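Putative GTP pyrophosphokinase (Streptococcus mutans, PDB 3L9D) probably transfers pyrophosphate from ATP to GTP as a RelA/SpoT-family synthetase, the first step in making the alarmone ppGpp. Local coordinates at residues W37-L41 and I81-K85; F40-Y44 and T99-I105; F55-R59 and I71-T75; G76-P80 and D104-L108; S150-E156 and M169-R175. All blocks are in the same frame, centred on the assembly; numbering follows the deposited sequence.

Contact 1. Residues W37-L41 and I81-K85; sequences WEEFL and IESIK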
# COMPACT_ATOMS: atom_id res chain seq x y z
N TRP A 37 -5.50 -10.37 21.79
CA TRP A 37 -5.11 -9.56 20.65
C TRP A 37 -4.15 -8.41 20.98
O TRP A 37 -3.15 -8.20 20.29
CB TRP A 37 -6.36 -9.05 19.94
CG TRP A 37 -7.14 -10.16 19.30
CD1 TRP A 37 -8.26 -10.76 19.79
CD2 TRP A 37 -6.85 -10.79 18.05
NE1 TRP A 37 -8.69 -11.73 18.91
CE2 TRP A 37 -7.85 -11.77 17.84
CE3 TRP A 37 -5.85 -10.62 17.08
CZ2 TRP A 37 -7.86 -12.59 16.70
CZ3 TRP A 37 -5.88 -11.43 15.94
CH2 TRP A 37 -6.88 -12.40 15.77
N GLU A 38 -4.46 -7.66 22.04
CA GLU A 38 -3.62 -6.53 22.40
C GLU A 38 -2.14 -6.91 22.47
O GLU A 38 -1.28 -6.10 22.15
CB GLU A 38 -4.07 -5.91 23.72
CG GLU A 38 -3.32 -4.64 24.07
CD GLU A 38 -3.83 -3.99 25.35
OE1 GLU A 38 -4.26 -4.73 26.27
OE2 GLU A 38 -3.81 -2.74 25.43
N GLU A 39 -1.85 -8.14 22.89
CA GLU A 39 -0.47 -8.59 22.98
C GLU A 39 0.09 -9.04 21.64
O GLU A 39 1.23 -8.70 21.29
CB GLU A 39 -0.33 -9.73 23.98
CG GLU A 39 0.99 -10.48 23.83
CD GLU A 39 1.11 -11.68 24.74
OE1 GLU A 39 1.85 -12.62 24.38
OE2 GLU A 39 0.46 -11.69 25.81
N PHE A 40 -0.68 -9.82 20.90
CA PHE A 40 -0.22 -10.36 19.63
C PHE A 40 0.04 -9.21 18.67
O PHE A 40 0.99 -9.24 17.89
CB PHE A 40 -1.26 -11.33 19.05
CG PHE A 40 -1.08 -11.61 17.59
CD1 PHE A 40 -0.26 -12.63 17.17
CD2 PHE A 40 -1.74 -10.86 16.63
CE1 PHE A 40 -0.08 -12.89 15.82
CE2 PHE A 40 -1.58 -11.10 15.29
CZ PHE A 40 -0.75 -12.12 14.88
N LEU A 41 -0.79 -8.18 18.75
CA LEU A 41 -0.75 -7.09 17.80
C LEU A 41 0.37 -6.10 18.07
O LEU A 41 0.67 -5.24 17.23
CB LEU A 41 -2.10 -6.37 17.79
CG LEU A 41 -2.97 -6.55 16.54
CD1 LEU A 41 -2.52 -7.70 15.67
CD2 LEU A 41 -4.43 -6.71 16.89
N ILE A 81 -9.05 -5.96 14.32
CA ILE A 81 -9.23 -7.33 14.80
C ILE A 81 -10.30 -8.14 14.05
O ILE A 81 -10.16 -9.35 13.86
CB ILE A 81 -9.52 -7.39 16.31
CG1 ILE A 81 -8.39 -6.70 17.09
CG2 ILE A 81 -9.67 -8.84 16.76
CD1 ILE A 81 -8.51 -6.81 18.61
N GLU A 82 -11.38 -7.47 13.63
CA GLU A 82 -12.47 -8.14 12.93
C GLU A 82 -12.03 -8.58 11.53
O GLU A 82 -12.40 -9.66 11.05
CB GLU A 82 -13.68 -7.21 12.82
CG GLU A 82 -14.43 -6.98 14.13
CD GLU A 82 -13.77 -5.94 15.03
OE1 GLU A 82 -13.05 -5.04 14.51
OE2 GLU A 82 -13.98 -6.00 16.27
N SER A 83 -11.24 -7.73 10.89
CA SER A 83 -10.77 -8.04 9.55
C SER A 83 -9.78 -9.19 9.58
O SER A 83 -9.76 -10.02 8.67
CB SER A 83 -10.16 -6.81 8.89
OG SER A 83 -11.07 -5.72 8.95
N ILE A 84 -8.95 -9.25 10.62
CA ILE A 84 -8.06 -10.40 10.76
C ILE A 84 -8.87 -11.70 10.84
O ILE A 84 -8.57 -12.66 10.14
CB ILE A 84 -7.09 -10.28 11.96
CG1 ILE A 84 -6.32 -8.95 11.93
CG2 ILE A 84 -6.12 -11.46 11.97
CD1 ILE A 84 -5.34 -8.77 13.07
N LYS A 85 -9.90 -11.70 11.68
CA LYS A 85 -10.69 -12.90 11.92
C LYS A 85 -11.37 -13.38 10.65
O LYS A 85 -11.42 -14.58 10.38
CB LYS A 85 -11.74 -12.66 13.01
CG LYS A 85 -11.16 -12.62 14.42
CD LYS A 85 -12.19 -12.14 15.43
CE LYS A 85 -11.67 -12.30 16.85
NZ LYS A 85 -12.56 -11.64 17.85
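Trp37 and Ile81 meet because their first torsions turn the indole and the CG1 branch of the isoleucine toward each other: the indole CG stands anti to its own carbonyl carbon (chi1 -67°), and Ile81 holds CG1 the same way while CG2 lies anti to the backbone N. From there Ile81 touches the tryptophan with both branches. Its CG2 methyl sits 3.5 Å from the centroid of the Trp37 five-membered ring, only 7° off the ring normal, a CH-pi contact squarely over one face. Its CD1 reaches past the ring to the stem, 3.4 Å from Trp37 CB. One turn on, Ile84 passes the far end of the indole in the opposite direction, with its CD1 4.0 Å from Trp37 CZ3. The extended chain of Lys85 crosses the pyrrole end obliquely and lays its aliphatic CE 3.7 Å from Trp37 NE1. Leu41, a turn after Trp37, closes the buried side: its CD1 meets Ile84 CD1 tip to tip at 4.0 Å, and its CD2 approaches Ile81 CG1. The short helix 37-40 is thus packed against the first turn of helix 81-91, with Leu98 of helix 98-101 also touching the indole. No hydrogen bond joins the two segments, so their attachment rests on dispersion and CH-pi contacts, and even the lysine contributes methylene carbon to the junction.

Contact 2. Residues F40-Y44 and T99-I105; sequences FLDPY and TQDMQDI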
# COMPACT_ATOMS: atom_id res chain seq x y z
N PHE A 40 -0.68 -9.82 20.90
CA PHE A 40 -0.22 -10.36 19.63
C PHE A 40 0.04 -9.21 18.67
O PHE A 40 0.99 -9.24 17.89
CB PHE A 40 -1.26 -11.33 19.05
CG PHE A 40 -1.08 -11.61 17.59
CD1 PHE A 40 -0.26 -12.63 17.17
CD2 PHE A 40 -1.74 -10.86 16.63
CE1 PHE A 40 -0.08 -12.89 15.82
CE2 PHE A 40 -1.58 -11.10 15.29
CZ PHE A 40 -0.75 -12.12 14.88
N LEU A 41 -0.79 -8.18 18.75
CA LEU A 41 -0.75 -7.09 17.80
C LEU A 41 0.37 -6.10 18.07
O LEU A 41 0.67 -5.24 17.23
CB LEU A 41 -2.10 -6.37 17.79
CG LEU A 41 -2.97 -6.55 16.54
CD1 LEU A 41 -2.52 -7.70 15.67
CD2 LEU A 41 -4.43 -6.71 16.89
N ASP A 42 1.01 -6.20 19.23
CA ASP A 42 1.93 -5.15 19.65
C ASP A 42 3.09 -4.91 18.70
O ASP A 42 3.40 -3.77 18.38
CB ASP A 42 2.47 -5.39 21.05
CG ASP A 42 3.36 -4.24 21.52
OD1 ASP A 42 4.60 -4.34 21.35
OD2 ASP A 42 2.80 -3.23 22.03
N PRO A 43 3.75 -5.98 18.25
CA PRO A 43 4.88 -5.78 17.33
C PRO A 43 4.46 -5.24 15.95
O PRO A 43 5.31 -4.76 15.19
CB PRO A 43 5.47 -7.18 17.20
CG PRO A 43 4.85 -8.00 18.29
CD PRO A 43 3.53 -7.40 18.56
N TYR A 44 3.18 -5.34 15.61
CA TYR A 44 2.69 -4.82 14.34
C TYR A 44 2.40 -3.34 14.47
O TYR A 44 2.58 -2.57 13.53
CB TYR A 44 1.42 -5.55 13.88
CG TYR A 44 1.62 -7.00 13.55
CD1 TYR A 44 1.90 -7.41 12.25
CD2 TYR A 44 1.55 -7.97 14.53
CE1 TYR A 44 2.09 -8.75 11.95
CE2 TYR A 44 1.73 -9.28 14.25
CZ TYR A 44 2.00 -9.67 12.96
OH TYR A 44 2.18 -11.00 12.69
N THR A 99 1.32 -15.14 12.56
CA THR A 99 2.51 -14.38 12.26
C THR A 99 3.21 -14.95 11.03
O THR A 99 3.64 -14.21 10.16
CB THR A 99 3.48 -14.33 13.45
OG1 THR A 99 3.03 -13.33 14.38
CG2 THR A 99 4.87 -13.98 12.98
N GLN A 100 3.32 -16.27 10.95
CA GLN A 100 4.06 -16.87 9.86
C GLN A 100 3.25 -16.93 8.56
O GLN A 100 3.82 -16.99 7.48
CB GLN A 100 4.61 -18.25 10.25
CG GLN A 100 3.66 -19.41 10.03
CD GLN A 100 4.36 -20.77 10.15
OE1 GLN A 100 4.12 -21.69 9.35
NE2 GLN A 100 5.24 -20.89 11.14
N ASP A 101 1.93 -16.87 8.65
CA ASP A 101 1.10 -17.09 7.46
C ASP A 101 0.28 -15.90 6.95
O ASP A 101 -0.10 -15.87 5.78
CB ASP A 101 0.18 -18.31 7.65
CG ASP A 101 0.91 -19.65 7.46
OD1 ASP A 101 2.10 -19.67 7.05
OD2 ASP A 101 0.26 -20.69 7.73
N MET A 102 -0.03 -14.93 7.81
CA MET A 102 -0.78 -13.76 7.37
C MET A 102 0.15 -12.60 6.95
O MET A 102 1.08 -12.23 7.68
CB MET A 102 -1.82 -13.32 8.42
CG MET A 102 -2.70 -12.16 7.94
SD MET A 102 -4.36 -12.09 8.64
CE MET A 102 -4.86 -13.81 8.46
N GLN A 103 -0.10 -12.04 5.77
CA GLN A 103 0.86 -11.17 5.11
C GLN A 103 0.60 -9.69 5.30
O GLN A 103 1.51 -8.88 5.15
CB GLN A 103 0.90 -11.47 3.60
CG GLN A 103 1.40 -12.86 3.24
CD GLN A 103 1.43 -13.11 1.74
OE1 GLN A 103 0.52 -12.72 1.02
NE2 GLN A 103 2.48 -13.77 1.27
N ASP A 104 -0.64 -9.33 5.60
CA ASP A 104 -1.04 -7.93 5.60
C ASP A 104 -1.61 -7.44 6.93
O ASP A 104 -2.48 -6.57 6.96
CB ASP A 104 -2.06 -7.68 4.48
CG ASP A 104 -3.31 -8.58 4.59
OD1 ASP A 104 -3.31 -9.57 5.36
OD2 ASP A 104 -4.31 -8.29 3.89
N ILE A 105 -1.13 -7.99 8.03
CA ILE A 105 -1.59 -7.48 9.31
C ILE A 105 -1.17 -6.00 9.43
O ILE A 105 -2.02 -5.11 9.50
CB ILE A 105 -1.11 -8.36 10.47
CG1 ILE A 105 -1.76 -9.75 10.33
CG2 ILE A 105 -1.45 -7.72 11.82
CD1 ILE A 105 -1.49 -10.68 11.48
O HOH W 1 2.79 -11.45 9.92
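The backbones stay apart, Phe40 CA 8.8 Å from Thr99 CA and Tyr44 CA 7.1 Å from Ile105 CA, and side chains bridge the gap. Here the start of helix 42-64 packs on the end of helix 98-101 and the loop that runs from it into strand 106-112 of the RelA/SpoT fold. Ile105 touches two aromatic rings, which also meet each other. Its CG2 methyl lies over one face of Tyr44, 3.6 Å from the ring centroid and 21° off the normal, displaced toward the rim near CD1. Its other branch, with CG1 anti to the carbonyl carbon (chi1 -64°), brings CD1 to the edge of Phe40, in the plane of that ring and 3.8 Å from CZ. The same isoleucine therefore offers one methyl to a face and the other to an edge. At the far end of Tyr44 the contact turns polar. The phenol OH and Thr99 OG1 are hydrogen-bonded at 3.0 Å, and OG1 also lies 3.5 Å from Phe40 CE1. A water at the edge of the tyrosine ring continues the network: it is 2.9 Å from Tyr44 OH and lies equally close to the carbonyl oxygens Thr99 O and Met102 O.

Contact 3. Residues F55-R59 and I71-T75; sequences FRGIR and IEFVT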
# COMPACT_ATOMS: atom_id res chain seq x y z
N PHE A 55 9.89 5.20 5.68
CA PHE A 55 9.42 5.54 4.33
C PHE A 55 9.23 7.04 4.08
O PHE A 55 9.29 7.49 2.93
CB PHE A 55 8.10 4.81 3.98
CG PHE A 55 8.26 3.33 3.86
CD1 PHE A 55 9.50 2.77 3.61
CD2 PHE A 55 7.16 2.49 3.99
CE1 PHE A 55 9.65 1.39 3.50
CE2 PHE A 55 7.30 1.11 3.87
CZ PHE A 55 8.54 0.56 3.63
N ARG A 56 8.99 7.82 5.14
CA ARG A 56 8.78 9.26 4.99
C ARG A 56 10.10 10.00 4.80
O ARG A 56 10.12 11.16 4.37
CB ARG A 56 8.04 9.82 6.19
CG ARG A 56 6.59 9.47 6.25
CD ARG A 56 5.91 10.19 7.41
NE ARG A 56 4.47 10.00 7.35
CZ ARG A 56 3.74 9.56 8.36
NH1 ARG A 56 4.32 9.31 9.53
NH2 ARG A 56 2.43 9.40 8.20
N GLY A 57 11.19 9.30 5.11
CA GLY A 57 12.54 9.83 4.99
C GLY A 57 13.12 9.69 3.60
O GLY A 57 14.11 10.36 3.27
N ILE A 58 12.53 8.82 2.80
CA ILE A 58 12.94 8.70 1.41
C ILE A 58 12.61 10.02 0.73
O ILE A 58 13.43 10.58 -0.00
CB ILE A 58 12.19 7.57 0.71
CG1 ILE A 58 12.67 6.21 1.21
CG2 ILE A 58 12.37 7.67 -0.78
CD1 ILE A 58 11.76 5.07 0.78
N ARG A 59 11.42 10.54 1.01
CA ARG A 59 10.95 11.78 0.41
C ARG A 59 11.77 12.97 0.90
O ARG A 59 12.06 13.88 0.12
CB ARG A 59 9.46 12.00 0.67
CG ARG A 59 9.04 13.47 0.61
CD ARG A 59 7.51 13.68 0.52
NE ARG A 59 7.21 15.05 0.09
CZ ARG A 59 6.97 15.43 -1.17
NH1 ARG A 59 6.95 14.54 -2.16
NH2 ARG A 59 6.74 16.71 -1.43
N ILE A 71 7.97 9.42 -3.84
CA ILE A 71 6.97 9.28 -2.79
C ILE A 71 6.37 10.64 -2.47
O ILE A 71 7.09 11.63 -2.27
CB ILE A 71 7.57 8.67 -1.51
CG1 ILE A 71 8.12 7.27 -1.77
CG2 ILE A 71 6.52 8.59 -0.41
CD1 ILE A 71 8.70 6.60 -0.51
N GLU A 72 5.04 10.71 -2.42
CA GLU A 72 4.39 11.97 -2.11
C GLU A 72 4.02 12.00 -0.65
O GLU A 72 4.28 12.99 0.02
CB GLU A 72 3.15 12.20 -2.97
CG GLU A 72 3.45 13.05 -4.16
CD GLU A 72 2.20 13.74 -4.69
OE1 GLU A 72 1.23 13.04 -5.06
OE2 GLU A 72 2.20 14.99 -4.73
N PHE A 73 3.40 10.93 -0.17
CA PHE A 73 3.19 10.77 1.26
C PHE A 73 2.89 9.35 1.67
O PHE A 73 2.79 8.46 0.84
CB PHE A 73 2.13 11.72 1.78
CG PHE A 73 0.77 11.45 1.24
CD1 PHE A 73 -0.15 10.72 1.98
CD2 PHE A 73 0.39 11.97 -0.01
CE1 PHE A 73 -1.45 10.48 1.49
CE2 PHE A 73 -0.90 11.75 -0.50
CZ PHE A 73 -1.82 10.99 0.24
N VAL A 74 2.73 9.13 2.96
CA VAL A 74 2.72 7.79 3.50
C VAL A 74 1.74 7.66 4.64
O VAL A 74 1.81 8.40 5.62
CB VAL A 74 4.11 7.43 4.03
CG1 VAL A 74 4.09 6.07 4.70
CG2 VAL A 74 5.13 7.49 2.91
N THR A 75 0.85 6.69 4.51
CA THR A 75 -0.13 6.37 5.53
C THR A 75 0.04 4.91 5.94
O THR A 75 0.83 4.19 5.34
CB THR A 75 -1.55 6.58 4.99
OG1 THR A 75 -1.82 5.61 3.96
CG2 THR A 75 -1.66 7.98 4.39
O HOH W 2 3.39 11.16 4.71
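Ile71 packs on Ile58 in the tight part of this contact, where helix 42-64 lies over the start of strand 73-78. The CD1 methyl of Ile71 comes within 3.7 Å of Ile58 CD1, the two side chains crossing at about a right angle, and it also rests near the helix carbonyl Phe55 O. Val74 packs on the same turn, slightly earlier in the helix: its CB is 3.9 Å from Arg56 CG, and its CG2 touches Phe55 CB. Helix 117-126 closes this apolar layer, Leu124 meeting Ile58 and Val121 meeting Ile71. The partly exposed flank is looser and polar, spanned by two arginines beside a classic beta bulge at Glu72 and Phe73 opposite Met111. Arg59, with CG anti to the backbone N (chi1 156°) and its chain extended to NE, carries NH1 to Ile71 O at 2.9 Å. That bond is nearly straight (158°), lies in the guanidinium plane and falls on a carbonyl lone pair, while Glu72 O sits over a face of the same group. Arg56 has a poorer grip: NH2 is 2.8 Å from Val74 O, but the angle of 129° makes the bond weak. Water 2 supplements it, accepting from Arg56 NE and from Val74 N at 2.8 Å. The Glu72 carboxylate does not touch Arg59 (NH1 to OE2 5.4 Å); across this contact both arginines donate to main-chain carbonyls, so side-chain donors grip the chain entering the strand.

Contact 4. Residues G76-P80 and D104-L108; sequences GRVKP and DIAGL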
# COMPACT_ATOMS: atom_id res chain seq x y z
N GLY A 76 -0.66 4.47 6.98
CA GLY A 76 -0.55 3.09 7.40
C GLY A 76 -1.24 2.77 8.71
O GLY A 76 -1.30 3.61 9.61
N ARG A 77 -1.74 1.55 8.83
CA ARG A 77 -2.42 1.15 10.05
C ARG A 77 -2.41 -0.35 10.22
O ARG A 77 -2.26 -1.09 9.25
CB ARG A 77 -3.85 1.65 10.03
CG ARG A 77 -4.78 0.91 9.10
CD ARG A 77 -6.16 1.56 9.15
NE ARG A 77 -6.60 1.78 10.53
CZ ARG A 77 -7.57 1.10 11.13
NH1 ARG A 77 -8.25 0.17 10.48
NH2 ARG A 77 -7.88 1.37 12.40
N VAL A 78 -2.56 -0.81 11.45
CA VAL A 78 -2.69 -2.23 11.69
C VAL A 78 -4.10 -2.62 11.30
O VAL A 78 -5.04 -1.87 11.52
CB VAL A 78 -2.42 -2.56 13.16
CG1 VAL A 78 -2.56 -4.05 13.40
CG2 VAL A 78 -1.03 -2.10 13.54
N LYS A 79 -4.24 -3.79 10.69
CA LYS A 79 -5.55 -4.26 10.25
C LYS A 79 -6.40 -4.57 11.48
O LYS A 79 -5.91 -5.18 12.42
CB LYS A 79 -5.38 -5.49 9.36
CG LYS A 79 -6.67 -6.21 9.08
CD LYS A 79 -6.45 -7.45 8.21
CE LYS A 79 -6.20 -7.08 6.77
NZ LYS A 79 -7.00 -7.95 5.87
N PRO A 80 -7.67 -4.12 11.47
CA PRO A 80 -8.55 -4.25 12.64
C PRO A 80 -8.81 -5.70 13.04
O PRO A 80 -8.82 -6.57 12.16
CB PRO A 80 -9.86 -3.59 12.18
CG PRO A 80 -9.48 -2.74 10.99
CD PRO A 80 -8.36 -3.51 10.33
N ASP A 104 -0.64 -9.33 5.60
CA ASP A 104 -1.04 -7.93 5.60
C ASP A 104 -1.61 -7.44 6.93
O ASP A 104 -2.48 -6.57 6.96
CB ASP A 104 -2.06 -7.68 4.48
CG ASP A 104 -3.31 -8.58 4.59
OD1 ASP A 104 -3.31 -9.57 5.36
OD2 ASP A 104 -4.31 -8.29 3.89
N ILE A 105 -1.13 -7.99 8.03
CA ILE A 105 -1.59 -7.48 9.31
C ILE A 105 -1.17 -6.00 9.43
O ILE A 105 -2.02 -5.11 9.50
CB ILE A 105 -1.11 -8.36 10.47
CG1 ILE A 105 -1.76 -9.75 10.33
CG2 ILE A 105 -1.45 -7.72 11.82
CD1 ILE A 105 -1.49 -10.68 11.48
N ALA A 106 0.13 -5.74 9.41
CA ALA A 106 0.57 -4.36 9.23
C ALA A 106 0.33 -4.01 7.77
O ALA A 106 0.71 -4.78 6.88
CB ALA A 106 2.03 -4.21 9.59
N GLY A 107 -0.30 -2.87 7.53
CA GLY A 107 -0.53 -2.43 6.16
C GLY A 107 -0.06 -1.01 5.92
O GLY A 107 -0.39 -0.11 6.69
N LEU A 108 0.72 -0.80 4.86
CA LEU A 108 1.23 0.53 4.56
C LEU A 108 0.88 0.99 3.17
O LEU A 108 0.73 0.18 2.25
CB LEU A 108 2.74 0.59 4.76
CG LEU A 108 3.18 0.80 6.21
CD1 LEU A 108 3.91 -0.39 6.73
CD2 LEU A 108 4.03 2.07 6.32
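Arg77 and Gly107 form the central hydrogen-bonded pair of an antiparallel ladder between strands 73-78 and 106-112; the axes of 76-78 and 106-108 run at 167° to each other. Backbone hydrogen bonds come first. Arg77 N donates to Gly107 O at 3.0 Å, and Gly107 N returns a longer bond to Arg77 O at 3.2 Å. Beyond the ladder, Lys79 N reaches Ile105 O at 2.8 Å, so the pairing is carried on into the loops at this end. The flanking pairs, Gly76 with Leu108 and Val78 with Ala106, are non-hydrogen-bonded. At the first of these the backbones draw close, with Gly76 CA 3.3 Å from Gly107 O. Gly76, with no side chain, lets its CA come this close.

Charge supplies the second kind of interaction. Lys79, extended at first and then bent at chi3 (-75°), turns NZ back to Asp104 OD2 at 3.4 Å, a salt bridge whose hydrogen bond is weak. The same oxygen has a second, long and weak ion pair with Arg91, so the carboxylate probably feels two positive charges.

Apolar contact is sparse across the strands: Val78 CG1 lies 4.1 Å from Ile105 CG2, on the side where helix 42-64 covers the sheet through Ile45, Val48 and Leu51. Strand 73-78 is outermost in the sheet of this chain, and strand 106-112 passes the pairing on to strand 164-176, bonding Ala106 and Leu108 to Glu171; Pro80 occupies the N-cap position of helix 81-91.

Contact 5. Residues S150-E156 and M169-R175; sequences SYHVIVE and MAEIQIR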
# COMPACT_ATOMS: atom_id res chain seq x y z
N SER A 150 -3.17 -0.97 -8.48
CA SER A 150 -2.32 -0.85 -7.31
C SER A 150 -1.15 -1.79 -7.45
O SER A 150 -1.15 -2.67 -8.29
CB SER A 150 -3.13 -1.16 -6.05
OG SER A 150 -2.37 -0.91 -4.89
N TYR A 151 -0.13 -1.61 -6.62
CA TYR A 151 0.99 -2.54 -6.60
C TYR A 151 1.24 -3.02 -5.17
O TYR A 151 1.43 -2.21 -4.27
CB TYR A 151 2.25 -1.87 -7.18
CG TYR A 151 3.29 -2.85 -7.63
CD1 TYR A 151 3.52 -3.06 -8.98
CD2 TYR A 151 4.05 -3.57 -6.71
CE1 TYR A 151 4.48 -3.94 -9.41
CE2 TYR A 151 5.02 -4.48 -7.14
CZ TYR A 151 5.22 -4.66 -8.49
OH TYR A 151 6.16 -5.56 -8.94
N HIS A 152 1.25 -4.33 -4.96
CA HIS A 152 1.38 -4.87 -3.60
C HIS A 152 2.73 -5.49 -3.35
O HIS A 152 3.15 -6.35 -4.09
CB HIS A 152 0.30 -5.91 -3.32
CG HIS A 152 -1.09 -5.40 -3.51
ND1 HIS A 152 -2.20 -6.09 -3.06
CD2 HIS A 152 -1.56 -4.28 -4.10
CE1 HIS A 152 -3.29 -5.41 -3.37
NE2 HIS A 152 -2.93 -4.31 -4.00
N VAL A 153 3.38 -5.07 -2.27
CA VAL A 153 4.66 -5.64 -1.85
C VAL A 153 4.54 -6.18 -0.43
O VAL A 153 4.03 -5.50 0.44
CB VAL A 153 5.78 -4.59 -1.87
CG1 VAL A 153 7.08 -5.22 -1.46
CG2 VAL A 153 5.90 -3.94 -3.25
N ILE A 154 5.00 -7.40 -0.21
CA ILE A 154 5.03 -7.95 1.13
C ILE A 154 6.47 -7.97 1.59
O ILE A 154 7.38 -8.38 0.85
CB ILE A 154 4.39 -9.35 1.20
CG1 ILE A 154 2.94 -9.31 0.68
CG2 ILE A 154 4.45 -9.90 2.62
CD1 ILE A 154 2.04 -8.28 1.36
N VAL A 155 6.69 -7.49 2.81
CA VAL A 155 8.02 -7.43 3.37
C VAL A 155 8.03 -8.12 4.73
O VAL A 155 7.05 -8.05 5.48
CB VAL A 155 8.55 -5.97 3.47
CG1 VAL A 155 8.77 -5.37 2.08
CG2 VAL A 155 7.62 -5.07 4.35
N GLU A 156 9.11 -8.84 5.00
CA GLU A 156 9.40 -9.33 6.34
C GLU A 156 10.19 -8.24 7.03
O GLU A 156 11.21 -7.77 6.51
CB GLU A 156 10.27 -10.58 6.31
CG GLU A 156 9.60 -11.81 5.83
CD GLU A 156 10.55 -12.99 5.81
OE1 GLU A 156 11.72 -12.84 6.25
OE2 GLU A 156 10.13 -14.08 5.36
N MET A 169 5.11 -9.64 9.01
CA MET A 169 4.95 -9.30 7.60
C MET A 169 4.06 -8.08 7.44
O MET A 169 3.03 -7.96 8.10
CB MET A 169 4.38 -10.49 6.81
CG MET A 169 5.44 -11.47 6.30
SD MET A 169 4.70 -12.76 5.28
CE MET A 169 4.05 -13.86 6.53
N ALA A 170 4.47 -7.17 6.57
CA ALA A 170 3.70 -5.98 6.30
C ALA A 170 3.32 -5.93 4.82
O ALA A 170 4.11 -6.29 3.95
CB ALA A 170 4.47 -4.75 6.70
N GLU A 171 2.10 -5.48 4.53
CA GLU A 171 1.74 -5.25 3.14
C GLU A 171 1.85 -3.77 2.76
O GLU A 171 1.13 -2.92 3.30
CB GLU A 171 0.35 -5.75 2.84
CG GLU A 171 -0.14 -5.22 1.52
CD GLU A 171 -1.36 -5.95 1.03
OE1 GLU A 171 -2.48 -5.45 1.28
OE2 GLU A 171 -1.18 -7.04 0.41
N ILE A 172 2.76 -3.47 1.85
CA ILE A 172 2.93 -2.13 1.32
C ILE A 172 2.20 -1.99 -0.01
O ILE A 172 2.51 -2.68 -0.98
CB ILE A 172 4.41 -1.84 1.09
CG1 ILE A 172 5.18 -2.03 2.38
CG2 ILE A 172 4.61 -0.43 0.57
CD1 ILE A 172 6.65 -2.29 2.17
N GLN A 173 1.21 -1.11 -0.07
CA GLN A 173 0.59 -0.82 -1.36
C GLN A 173 1.06 0.50 -1.90
O GLN A 173 1.12 1.49 -1.15
CB GLN A 173 -0.94 -0.85 -1.28
CG GLN A 173 -1.46 -2.26 -1.04
CD GLN A 173 -2.95 -2.31 -1.03
OE1 GLN A 173 -3.61 -1.65 -1.83
NE2 GLN A 173 -3.51 -3.09 -0.12
N ILE A 174 1.40 0.53 -3.18
CA ILE A 174 1.89 1.73 -3.83
C ILE A 174 0.83 2.23 -4.83
O ILE A 174 0.33 1.47 -5.66
CB ILE A 174 3.25 1.43 -4.51
CG1 ILE A 174 4.15 0.69 -3.52
CG2 ILE A 174 3.90 2.71 -5.02
CD1 ILE A 174 5.39 0.07 -4.12
N ARG A 175 0.46 3.50 -4.75
CA ARG A 175 -0.71 4.00 -5.47
C ARG A 175 -0.56 5.44 -5.91
O ARG A 175 0.04 6.24 -5.21
CB ARG A 175 -1.94 3.93 -4.56
CG ARG A 175 -2.40 2.53 -4.22
CD ARG A 175 -3.58 2.58 -3.29
NE ARG A 175 -4.15 1.26 -3.03
CZ ARG A 175 -5.22 1.04 -2.27
NH1 ARG A 175 -5.84 2.06 -1.69
NH2 ARG A 175 -5.67 -0.19 -2.09
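The beta hairpin of strands 150-161 and 164-176 lies in the mixed sheet of the RelA/SpoT synthetase fold, and this contact is a stretch of its antiparallel ladder. Three hydrogen-bonded pairs, Tyr151 with Ile174, Val153 with Ile172 and Val155 with Ala170, set the register; Ile172 N to Val153 O is the shortest of their bonds at 2.8 Å. On the face bearing these pairs the cross-strand contacts are apolar, although Tyr151 OH bonds to Glu136. Ile172 CD1 is 3.7 Å from Val155 CG2, and Leu122 of helix 117-126 touches Tyr151, Val153 and Ile174. The other face is partly polar. Gln173 lies alongside His152, pointing the same way, with amide and imidazole planes stacked 21° apart; its CG makes a CH-pi contact 3.9 Å from the ring centroid. His152 is bonded through NE2 to Tyr148 OH, which Arg175 NH2 also meets. Gln173 NE2 gives a 2.9 Å bond to Glu171 OE1, approaching from above the carboxylate plane. Ile154, bent at chi2 (-54°), swings CD1 to within 3.4 Å of Glu171 CB. At the end of the ladder Arg175 NE makes a straight (163°) but weak 3.4 Å bond to Ser150 OG, while NH1 bonds to Asn180. The two faces thus divide the chemistry: one packs partly on helix 117-126, whereas the other sets polar groups side by side, with the Gln173 amide stacked on His152 and bonded to Glu171.

How the contacts relate
Contacts 2 and 5 are buried, contacts 1, 3 and 4 partly so. Contact 5, a ladder, lies nearest the centre of the chain; contact 4 continues the same sheet to strand 73-78, with Leu108 N and O probably bonded to Glu171 O and Gln173 N. Contacts 1 and 2 sit farther out, about 8 Å apart between centres. They share Phe40 and Leu41 and differ in chemistry: contact 1 has no hydrogen bond across it, contact 2 adds hydroxyls and a water. Contact 2 shares Asp104 and Ile105 with contact 4, so helix packing passes directly into strand pairing. Contact 3 uses a later stretch of the helix that begins in contact 2. Their centres are about 23 Å apart. It trades ladder bonds for arginine-to-carbonyl bonds; Phe55 reaches both Leu108 and Ile172.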